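Local coordinates for protein UDP-N-acetylglucosamine 2-epimerase (Listeria monocytogenes, PDB 3OT5) that probably interconverts UDP-N-acetylglucosamine and UDP-N-acetylmannosamine by inverting the configuration at C2 of the sugar, at residues R37-K42 with T125-A130; T340-G345 with A355-D360; E55-T60 with R383-I388. One frame throughout, in Å; residues are numbered along the deposited sequence.

Contact 1. Residues R37-K42 with T125-A130; sequences RPEAIK and TTSFAA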
loop_
_atom_site.group_PDB
_atom_site.type_symbol
_atom_site.label_atom_id
_atom_site.label_comp_id
_atom_site.label_asym_id
_atom_site.label_seq_id
_atom_site.Cartn_x
_atom_site.Cartn_y
_atom_site.Cartn_z
ATOM N N ARG A 37 10.789 1.990 -1.151
ATOM C CA ARG A 37 10.434 1.402 0.130
ATOM C C ARG A 37 9.007 0.833 0.065
ATOM O O ARG A 37 8.781 -0.289 0.474
ATOM C CB ARG A 37 10.579 2.417 1.281
ATOM C CG ARG A 37 10.628 1.754 2.677
ATOM C CD ARG A 37 10.567 2.760 3.848
ATOM N NE ARG A 37 9.244 3.375 3.977
ATOM C CZ ARG A 37 8.894 4.259 4.919
ATOM N NH1 ARG A 37 7.659 4.749 4.939
ATOM N NH2 ARG A 37 9.767 4.659 5.842
ATOM N N PRO A 38 8.040 1.611 -0.454
ATOM C CA PRO A 38 6.680 1.068 -0.548
ATOM C C PRO A 38 6.616 -0.204 -1.402
ATOM O O PRO A 38 5.884 -1.127 -1.058
ATOM C CB PRO A 38 5.893 2.212 -1.191
ATOM C CG PRO A 38 6.644 3.435 -0.797
ATOM C CD PRO A 38 8.083 3.034 -0.835
ATOM N N GLU A 39 7.366 -0.258 -2.509
ATOM C CA GLU A 39 7.382 -1.467 -3.332
ATOM C C GLU A 39 7.963 -2.611 -2.525
ATOM O O GLU A 39 7.480 -3.742 -2.597
ATOM C CB GLU A 39 8.195 -1.305 -4.614
ATOM C CG GLU A 39 7.512 -0.548 -5.723
ATOM C CD GLU A 39 8.317 -0.546 -7.013
ATOM O OE1 GLU A 39 9.558 -0.539 -6.958
ATOM O OE2 GLU A 39 7.713 -0.533 -8.092
ATOM N N ALA A 40 9.001 -2.301 -1.751
ATOM C CA ALA A 40 9.675 -3.297 -0.918
ATOM C C ALA A 40 8.693 -3.969 0.044
ATOM O O ALA A 40 8.691 -5.179 0.210
ATOM C CB ALA A 40 10.807 -2.647 -0.153
ATOM N N ILE A 41 7.862 -3.155 0.668
ATOM C CA ILE A 41 6.867 -3.627 1.601
ATOM C C ILE A 41 5.792 -4.467 0.926
ATOM O O ILE A 41 5.329 -5.444 1.507
ATOM C CB ILE A 41 6.228 -2.427 2.355
ATOM C CG1 ILE A 41 7.267 -1.830 3.305
ATOM C CG2 ILE A 41 4.999 -2.864 3.144
ATOM C CD1 ILE A 41 6.800 -0.596 4.047
ATOM N N LYS A 42 5.397 -4.081 -0.286
ATOM C CA LYS A 42 4.379 -4.803 -1.048
ATOM C C LYS A 42 4.925 -6.036 -1.774
ATOM O O LYS A 42 4.158 -6.934 -2.072
ATOM C CB LYS A 42 3.692 -3.888 -2.079
ATOM C CG LYS A 42 2.809 -2.790 -1.488
ATOM C CD LYS A 42 2.100 -1.978 -2.579
ATOM C CE LYS A 42 1.083 -1.008 -1.979
ATOM N NZ LYS A 42 0.407 -0.126 -3.002
ATOM N N THR A 125 8.411 3.972 -12.396
ATOM C CA THR A 125 9.200 3.986 -13.604
ATOM C C THR A 125 10.142 2.800 -13.652
ATOM O O THR A 125 10.403 2.255 -14.722
ATOM C CB THR A 125 9.936 5.291 -13.700
ATOM O OG1 THR A 125 8.946 6.291 -13.883
ATOM C CG2 THR A 125 10.949 5.307 -14.884
ATOM N N THR A 126 10.636 2.399 -12.486
ATOM C CA THR A 126 11.523 1.253 -12.377
ATOM C C THR A 126 10.812 -0.011 -12.852
ATOM O O THR A 126 11.371 -0.784 -13.609
ATOM C CB THR A 126 12.035 1.092 -10.936
ATOM O OG1 THR A 126 10.918 1.115 -10.035
ATOM C CG2 THR A 126 12.962 2.234 -10.581
ATOM N N SER A 127 9.560 -0.189 -12.451
ATOM C CA SER A 127 8.788 -1.359 -12.865
ATOM C C SER A 127 8.547 -1.428 -14.357
ATOM O O SER A 127 8.615 -2.505 -14.963
ATOM C CB SER A 127 7.452 -1.393 -12.147
ATOM O OG SER A 127 7.680 -1.673 -10.792
ATOM N N PHE A 128 8.229 -0.290 -14.947
ATOM C CA PHE A 128 7.999 -0.242 -16.375
ATOM C C PHE A 128 9.274 -0.569 -17.112
ATOM O O PHE A 128 9.273 -1.392 -18.023
ATOM C CB PHE A 128 7.488 1.122 -16.795
ATOM C CG PHE A 128 7.765 1.450 -18.233
ATOM C CD1 PHE A 128 7.158 0.737 -19.259
ATOM C CD2 PHE A 128 8.640 2.484 -18.562
ATOM C CE1 PHE A 128 7.411 1.047 -20.569
ATOM C CE2 PHE A 128 8.882 2.799 -19.878
ATOM C CZ PHE A 128 8.269 2.076 -20.883
ATOM N N ALA A 129 10.361 0.065 -16.695
ATOM C CA ALA A 129 11.657 -0.125 -17.342
ATOM C C ALA A 129 12.138 -1.574 -17.260
ATOM O O ALA A 129 12.658 -2.135 -18.222
ATOM C CB ALA A 129 12.686 0.813 -16.726
ATOM N N ALA A 130 11.969 -2.156 -16.088
ATOM C CA ALA A 130 12.367 -3.529 -15.852
ATOM C C ALA A 130 11.457 -4.438 -16.672
ATOM O O ALA A 130 11.882 -5.488 -17.169
ATOM C CB ALA A 130 12.284 -3.844 -14.362
HETATM O O HOH W 1 10.205 -1.154 -9.417
#
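Glu39 reaches across from the first turn of helix 37-51 to Thr126 and Ser127 in the first turn of helix 125-136, and the three side chains meet around one water. Its CG stands beside the backbone N, anti to the carbonyl carbon (chi1 -78°), and the chain runs straight beyond it, which carries the carboxylate clear of its own helix.

The water-mediated bonds come first. Water 1 donates to Glu39 OE1 at 2.6 Å and to Ser127 OG at 2.9 Å. It is also hydrogen-bonded to Thr126 OG1, 2.5 Å away. That hydroxyl is placed by a chi1 of 51°, between the backbone N and the carbonyl carbon.

Direct approaches form the second group. Glu39 OE2 comes within 2.9 Å of Ser127 OG, yet the single serine proton goes to the carbonyl oxygen of His121, which can only accept, so this short approach does not count as a hydrogen bond. Glu39 OE1 and Thr126 OG1 lie 3.7 Å apart, with the water joining them.

Residues just before each helix complete the ring of bonds: Thr124 OG1 is hydrogen-bonded to Glu39 OE2, Thr126 OG1 and Ser127 OG alike, and Gly35 N bonds Glu39 OE1.

The two helices follow strands 28-34 and 117-121, neighbours in a parallel sheet of order 3-2-1-4-5-6-7. The contact therefore bridges the topological switch point of this Rossmann-like domain, where such folds commonly place their binding sites.

Each carboxylate oxygen is thus held by partners beyond the two helix turns, so the rotation of the group is set from several directions. The N-terminal ends of both helices would probably favour negative charge here and strengthen the pull on the water's protons.

Contact 2. Residues T340-G345 with A355-D360; sequences TLKLIG and ALDLLD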
loop_
_atom_site.group_PDB
_atom_site.type_symbol
_atom_site.label_atom_id
_atom_site.label_comp_id
_atom_site.label_asym_id
_atom_site.label_seq_id
_atom_site.Cartn_x
_atom_site.Cartn_y
_atom_site.Cartn_z
ATOM N N THR A 340 -15.819 -0.480 5.020
ATOM C CA THR A 340 -14.581 -0.421 5.785
ATOM C C THR A 340 -14.067 1.013 5.872
ATOM O O THR A 340 -13.255 1.332 6.747
ATOM C CB THR A 340 -13.473 -1.247 5.116
ATOM O OG1 THR A 340 -13.224 -0.725 3.807
ATOM C CG2 THR A 340 -13.871 -2.714 5.021
ATOM N N LEU A 341 -14.538 1.851 4.949
ATOM C CA LEU A 341 -14.141 3.253 4.826
ATOM C C LEU A 341 -15.325 4.204 4.737
ATOM O O LEU A 341 -16.377 3.844 4.216
ATOM C CB LEU A 341 -13.404 3.455 3.498
ATOM C CG LEU A 341 -12.148 2.672 3.114
ATOM C CD1 LEU A 341 -11.710 3.136 1.762
ATOM C CD2 LEU A 341 -11.034 2.866 4.108
ATOM N N LYS A 342 -15.131 5.434 5.198
ATOM C CA LYS A 342 -16.156 6.465 5.076
ATOM C C LYS A 342 -15.548 7.734 4.497
ATOM O O LYS A 342 -14.607 8.292 5.057
ATOM C CB LYS A 342 -16.870 6.750 6.394
ATOM C CG LYS A 342 -17.822 5.631 6.812
ATOM C CD LYS A 342 -18.799 6.078 7.912
ATOM C CE LYS A 342 -19.783 4.956 8.246
ATOM N NZ LYS A 342 -20.866 5.367 9.198
ATOM N N LEU A 343 -16.052 8.150 3.337
ATOM C CA LEU A 343 -15.581 9.369 2.707
ATOM C C LEU A 343 -16.334 10.495 3.398
ATOM O O LEU A 343 -17.550 10.624 3.243
ATOM C CB LEU A 343 -15.867 9.361 1.210
ATOM C CG LEU A 343 -15.290 10.530 0.413
ATOM C CD1 LEU A 343 -13.773 10.506 0.485
ATOM C CD2 LEU A 343 -15.737 10.463 -1.021
ATOM N N ILE A 344 -15.618 11.310 4.168
ATOM C CA ILE A 344 -16.264 12.391 4.910
ATOM C C ILE A 344 -15.771 13.789 4.567
ATOM O O ILE A 344 -16.229 14.763 5.150
ATOM C CB ILE A 344 -16.101 12.183 6.418
ATOM C CG1 ILE A 344 -14.643 12.371 6.837
ATOM C CG2 ILE A 344 -16.601 10.805 6.804
ATOM C CD1 ILE A 344 -14.457 12.340 8.325
ATOM N N GLY A 345 -14.838 13.914 3.636
ATOM C CA GLY A 345 -14.365 15.246 3.280
ATOM C C GLY A 345 -13.492 15.874 4.343
ATOM O O GLY A 345 -12.859 15.174 5.137
ATOM N N ALA A 355 -16.809 11.168 13.658
ATOM C CA ALA A 355 -15.934 10.610 14.675
ATOM C C ALA A 355 -16.763 10.194 15.901
ATOM O O ALA A 355 -16.687 9.052 16.367
ATOM C CB ALA A 355 -14.900 11.626 15.077
ATOM N N LEU A 356 -17.556 11.129 16.413
ATOM C CA LEU A 356 -18.388 10.863 17.584
ATOM C C LEU A 356 -19.281 9.652 17.355
ATOM O O LEU A 356 -19.417 8.805 18.234
ATOM C CB LEU A 356 -19.224 12.089 17.953
ATOM C CG LEU A 356 -18.428 13.330 18.359
ATOM C CD1 LEU A 356 -19.362 14.420 18.884
ATOM C CD2 LEU A 356 -17.401 12.979 19.413
ATOM N N ASP A 357 -19.880 9.575 16.171
ATOM C CA ASP A 357 -20.739 8.448 15.804
ATOM C C ASP A 357 -20.029 7.142 16.120
ATOM O O ASP A 357 -20.559 6.293 16.844
ATOM C CB ASP A 357 -21.065 8.499 14.307
ATOM C CG ASP A 357 -21.922 7.328 13.844
ATOM O OD1 ASP A 357 -21.650 6.806 12.734
ATOM O OD2 ASP A 357 -22.836 6.907 14.587
ATOM N N LEU A 358 -18.818 7.002 15.584
ATOM C CA LEU A 358 -18.005 5.801 15.784
ATOM C C LEU A 358 -17.586 5.609 17.236
ATOM O O LEU A 358 -17.576 4.487 17.747
ATOM C CB LEU A 358 -16.763 5.840 14.887
ATOM C CG LEU A 358 -17.062 5.768 13.393
ATOM C CD1 LEU A 358 -15.786 5.889 12.566
ATOM C CD2 LEU A 358 -17.784 4.475 13.084
ATOM N N LEU A 359 -17.240 6.699 17.904
ATOM C CA LEU A 359 -16.840 6.622 19.301
ATOM C C LEU A 359 -18.000 6.280 20.261
ATOM O O LEU A 359 -17.811 5.521 21.214
ATOM C CB LEU A 359 -16.173 7.934 19.730
ATOM C CG LEU A 359 -14.812 8.204 19.089
ATOM C CD1 LEU A 359 -14.359 9.632 19.354
ATOM C CD2 LEU A 359 -13.771 7.193 19.587
ATOM N N ASP A 360 -19.194 6.802 19.990
ATOM C CA ASP A 360 -20.353 6.595 20.887
ATOM C C ASP A 360 -21.225 5.381 20.599
ATOM O O ASP A 360 -21.987 4.929 21.467
ATOM C CB ASP A 360 -21.251 7.830 20.839
ATOM C CG ASP A 360 -20.504 9.107 21.151
ATOM O OD1 ASP A 360 -19.262 9.063 21.308
ATOM O OD2 ASP A 360 -21.157 10.166 21.219
#
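The edge of a parallel sheet and the helix that follows it form this contact: strand 341-343 is an edge strand of the six-stranded sheet in the second Rossmann-like domain, and helix 348-360 comes directly after it in the chain. Two charged side chains near the surface span the gap between them. Lys342 NZ lies 3.9 Å from Asp357 OD1, a long salt bridge.

The side chains cross at about a right angle. Lys342 is extended throughout beyond CG, which carries its ammonium group across to the helix. Asp357 CG, anti to the backbone N (chi1 178°), swings the carboxylate out so that OD1 meets the lysine. NZ lies nearly in line beyond the CG-OD1 bond, at an angle of about 177° at OD1, so the lysine faces this one oxygen end-on.

The other oxygen has its own partner: Asp357 OD2 is hydrogen-bonded to Asn361 ND2. Lys342 NZ has a second, weak and long ion pair with Glu354 OE1, one helical turn before Asp357. On the buried side, Leu358 CD2 comes to 5.0 Å from Lys342 NZ, and Leu358 packs against Leu324 and Met368.

At such a length, and with two acidic groups nearby, the attraction is probably diffuse electrostatics: a lysine near two carboxylates of the helix, tightly paired with neither, its chain lying against Leu324 and Met368.

Contact 3. Residues E55-T60 with R383-I388; sequences ETFEST and RILAAI
Phe57 puts its ring against Leu385 and Ile388, two residues of helix 380-392 that lie one turn apart. Leu385 CD2 sits 4.1 Å above one face of the ring, offset toward the rim and nearest to Phe57 CZ. The other methyl, Leu385 CD1, comes to 4.2 Å from Phe57 CE2, so both branches of the leucine bear on the far end of the ring. Ile388 takes the edge: its CG2 lies near the ring plane, 4.1 Å from Phe57 CE1. That methyl branch is anti to the backbone N, which places it at the ring's edge. A backbone atom completes the shell across the contact, with Leu385 O 4.0 Å from Phe57 CZ.

The opposite face of the ring is covered from its own segment by Thr56 CG2, 3.8 Å above the plane and over the centre. The aromatic ring is thereby clamped between two methyl groups. Helix 380-392 is near the end of the chain, yet it packs on the sheet of the first domain; such a return of the C-terminal helix is a hallmark of the GT-B fold, the two-domain architecture of this epimerase family.

Farther out, Leu50 of helix 37-51 touches both Phe57 and Leu385, and Ala49 also meets Leu385. Ile28 and Val30, on the neighbouring strand 28-34, pack against Phe57. Phe174 of strand 172-175 touches Ile388, and also Ile384 and Ala387.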
loop_
_atom_site.group_PDB
_atom_site.type_symbol
_atom_site.label_atom_id
_atom_site.label_comp_id
_atom_site.label_asym_id
_atom_site.label_seq_id
_atom_site.Cartn_x
_atom_site.Cartn_y
_atom_site.Cartn_z
ATOM N N GLU A 55 11.110 -25.935 -2.957
ATOM C CA GLU A 55 11.139 -27.127 -3.800
ATOM C C GLU A 55 10.615 -26.791 -5.199
ATOM O O GLU A 55 10.855 -27.540 -6.150
ATOM C CB GLU A 55 10.349 -28.323 -3.227
ATOM C CG GLU A 55 8.817 -28.190 -3.043
ATOM C CD GLU A 55 8.395 -27.436 -1.777
ATOM O OE1 GLU A 55 9.194 -26.636 -1.240
ATOM O OE2 GLU A 55 7.248 -27.663 -1.314
ATOM N N THR A 56 9.905 -25.671 -5.308
ATOM C CA THR A 56 9.323 -25.236 -6.564
ATOM C C THR A 56 9.981 -23.993 -7.130
ATOM O O THR A 56 10.232 -23.920 -8.316
ATOM C CB THR A 56 7.842 -24.838 -6.371
ATOM O OG1 THR A 56 7.106 -25.916 -5.789
ATOM C CG2 THR A 56 7.214 -24.432 -7.696
ATOM N N PHE A 57 10.247 -23.017 -6.264
ATOM C CA PHE A 57 10.801 -21.745 -6.694
ATOM C C PHE A 57 12.218 -21.417 -6.280
ATOM O O PHE A 57 12.705 -21.824 -5.243
ATOM C CB PHE A 57 9.945 -20.604 -6.149
ATOM C CG PHE A 57 8.503 -20.651 -6.571
ATOM C CD1 PHE A 57 8.127 -20.244 -7.835
ATOM C CD2 PHE A 57 7.513 -21.037 -5.671
ATOM C CE1 PHE A 57 6.804 -20.264 -8.214
ATOM C CE2 PHE A 57 6.182 -21.063 -6.049
ATOM C CZ PHE A 57 5.826 -20.670 -7.311
ATOM N N GLU A 58 12.842 -20.625 -7.128
ATOM C CA GLU A 58 14.165 -20.092 -6.907
ATOM C C GLU A 58 13.871 -18.584 -6.907
ATOM O O GLU A 58 13.322 -18.055 -7.870
ATOM C CB GLU A 58 15.102 -20.515 -8.024
ATOM C CG GLU A 58 16.545 -20.029 -7.879
ATOM C CD GLU A 58 17.496 -20.687 -8.881
ATOM O OE1 GLU A 58 17.133 -21.748 -9.460
ATOM O OE2 GLU A 58 18.621 -20.159 -9.066
ATOM N N SER A 59 14.149 -17.907 -5.800
ATOM C CA SER A 59 13.869 -16.477 -5.704
ATOM C C SER A 59 15.099 -15.597 -5.888
ATOM O O SER A 59 16.054 -15.730 -5.159
ATOM C CB SER A 59 13.228 -16.166 -4.354
ATOM O OG SER A 59 12.911 -14.794 -4.254
ATOM N N THR A 60 15.067 -14.707 -6.881
ATOM C CA THR A 60 16.170 -13.774 -7.103
ATOM C C THR A 60 15.605 -12.382 -6.870
ATOM O O THR A 60 14.698 -11.944 -7.571
ATOM C CB THR A 60 16.769 -13.852 -8.519
ATOM O OG1 THR A 60 17.250 -15.178 -8.778
ATOM C CG2 THR A 60 17.941 -12.870 -8.663
ATOM N N ARG A 383 -2.032 -16.480 -3.621
ATOM C CA ARG A 383 -2.774 -16.533 -4.879
ATOM C C ARG A 383 -1.833 -16.204 -6.041
ATOM O O ARG A 383 -1.897 -16.822 -7.089
ATOM C CB ARG A 383 -3.966 -15.576 -4.864
ATOM C CG ARG A 383 -5.040 -15.931 -3.803
ATOM C CD ARG A 383 -6.270 -15.047 -3.919
ATOM N NE ARG A 383 -7.228 -15.340 -2.855
ATOM C CZ ARG A 383 -7.235 -14.752 -1.660
ATOM N NH1 ARG A 383 -6.353 -13.815 -1.359
ATOM N NH2 ARG A 383 -8.135 -15.093 -0.768
ATOM N N ILE A 384 -0.941 -15.240 -5.851
ATOM C CA ILE A 384 -0.002 -14.893 -6.921
ATOM C C ILE A 384 0.861 -16.119 -7.261
ATOM O O ILE A 384 0.969 -16.490 -8.425
ATOM C CB ILE A 384 0.865 -13.660 -6.570
ATOM C CG1 ILE A 384 -0.003 -12.403 -6.505
ATOM C CG2 ILE A 384 1.988 -13.436 -7.618
ATOM C CD1 ILE A 384 0.750 -11.152 -6.021
ATOM N N LEU A 385 1.439 -16.762 -6.245
ATOM C CA LEU A 385 2.288 -17.930 -6.472
ATOM C C LEU A 385 1.522 -19.070 -7.121
ATOM O O LEU A 385 2.023 -19.688 -8.050
ATOM C CB LEU A 385 2.968 -18.419 -5.190
ATOM C CG LEU A 385 3.991 -17.472 -4.556
ATOM C CD1 LEU A 385 4.715 -18.196 -3.411
ATOM C CD2 LEU A 385 5.002 -16.980 -5.592
ATOM N N ALA A 386 0.310 -19.339 -6.644
ATOM C CA ALA A 386 -0.498 -20.414 -7.222
ATOM C C ALA A 386 -0.733 -20.088 -8.689
ATOM O O ALA A 386 -0.708 -20.968 -9.542
ATOM C CB ALA A 386 -1.822 -20.581 -6.472
ATOM N N ALA A 387 -0.947 -18.809 -8.974
ATOM C CA ALA A 387 -1.155 -18.352 -10.332
ATOM C C ALA A 387 0.100 -18.665 -11.177
ATOM O O ALA A 387 0.014 -19.240 -12.269
ATOM C CB ALA A 387 -1.457 -16.847 -10.329
ATOM N N ILE A 388 1.270 -18.332 -10.651
ATOM C CA ILE A 388 2.525 -18.616 -11.355
ATOM C C ILE A 388 2.724 -20.132 -11.483
ATOM O O ILE A 388 3.084 -20.618 -12.563
ATOM C CB ILE A 388 3.726 -17.961 -10.660
ATOM C CG1 ILE A 388 3.579 -16.436 -10.694
ATOM C CG2 ILE A 388 5.030 -18.367 -11.351
ATOM C CD1 ILE A 388 4.645 -15.699 -9.923
#

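How the contacts relate
Contact 1 and contact 3 belong to the first domain, with centres 19 Å apart and nearest atoms about 7 Å apart. Helix 37-51 runs from contact 1 to the surroundings of contact 3, where its last turn packs, and leads on into strand 57-63. Contact 2 lies in the second domain, with its centre 33 Å from that of contact 1 and 40 Å from that of contact 3. Along the chain it falls between the two segments of contact 3, because the chain returns to the first domain at its end. In GT-B enzymes the substrate binds in the interdomain cleft; contact 1 is the one at a sheet's switch point.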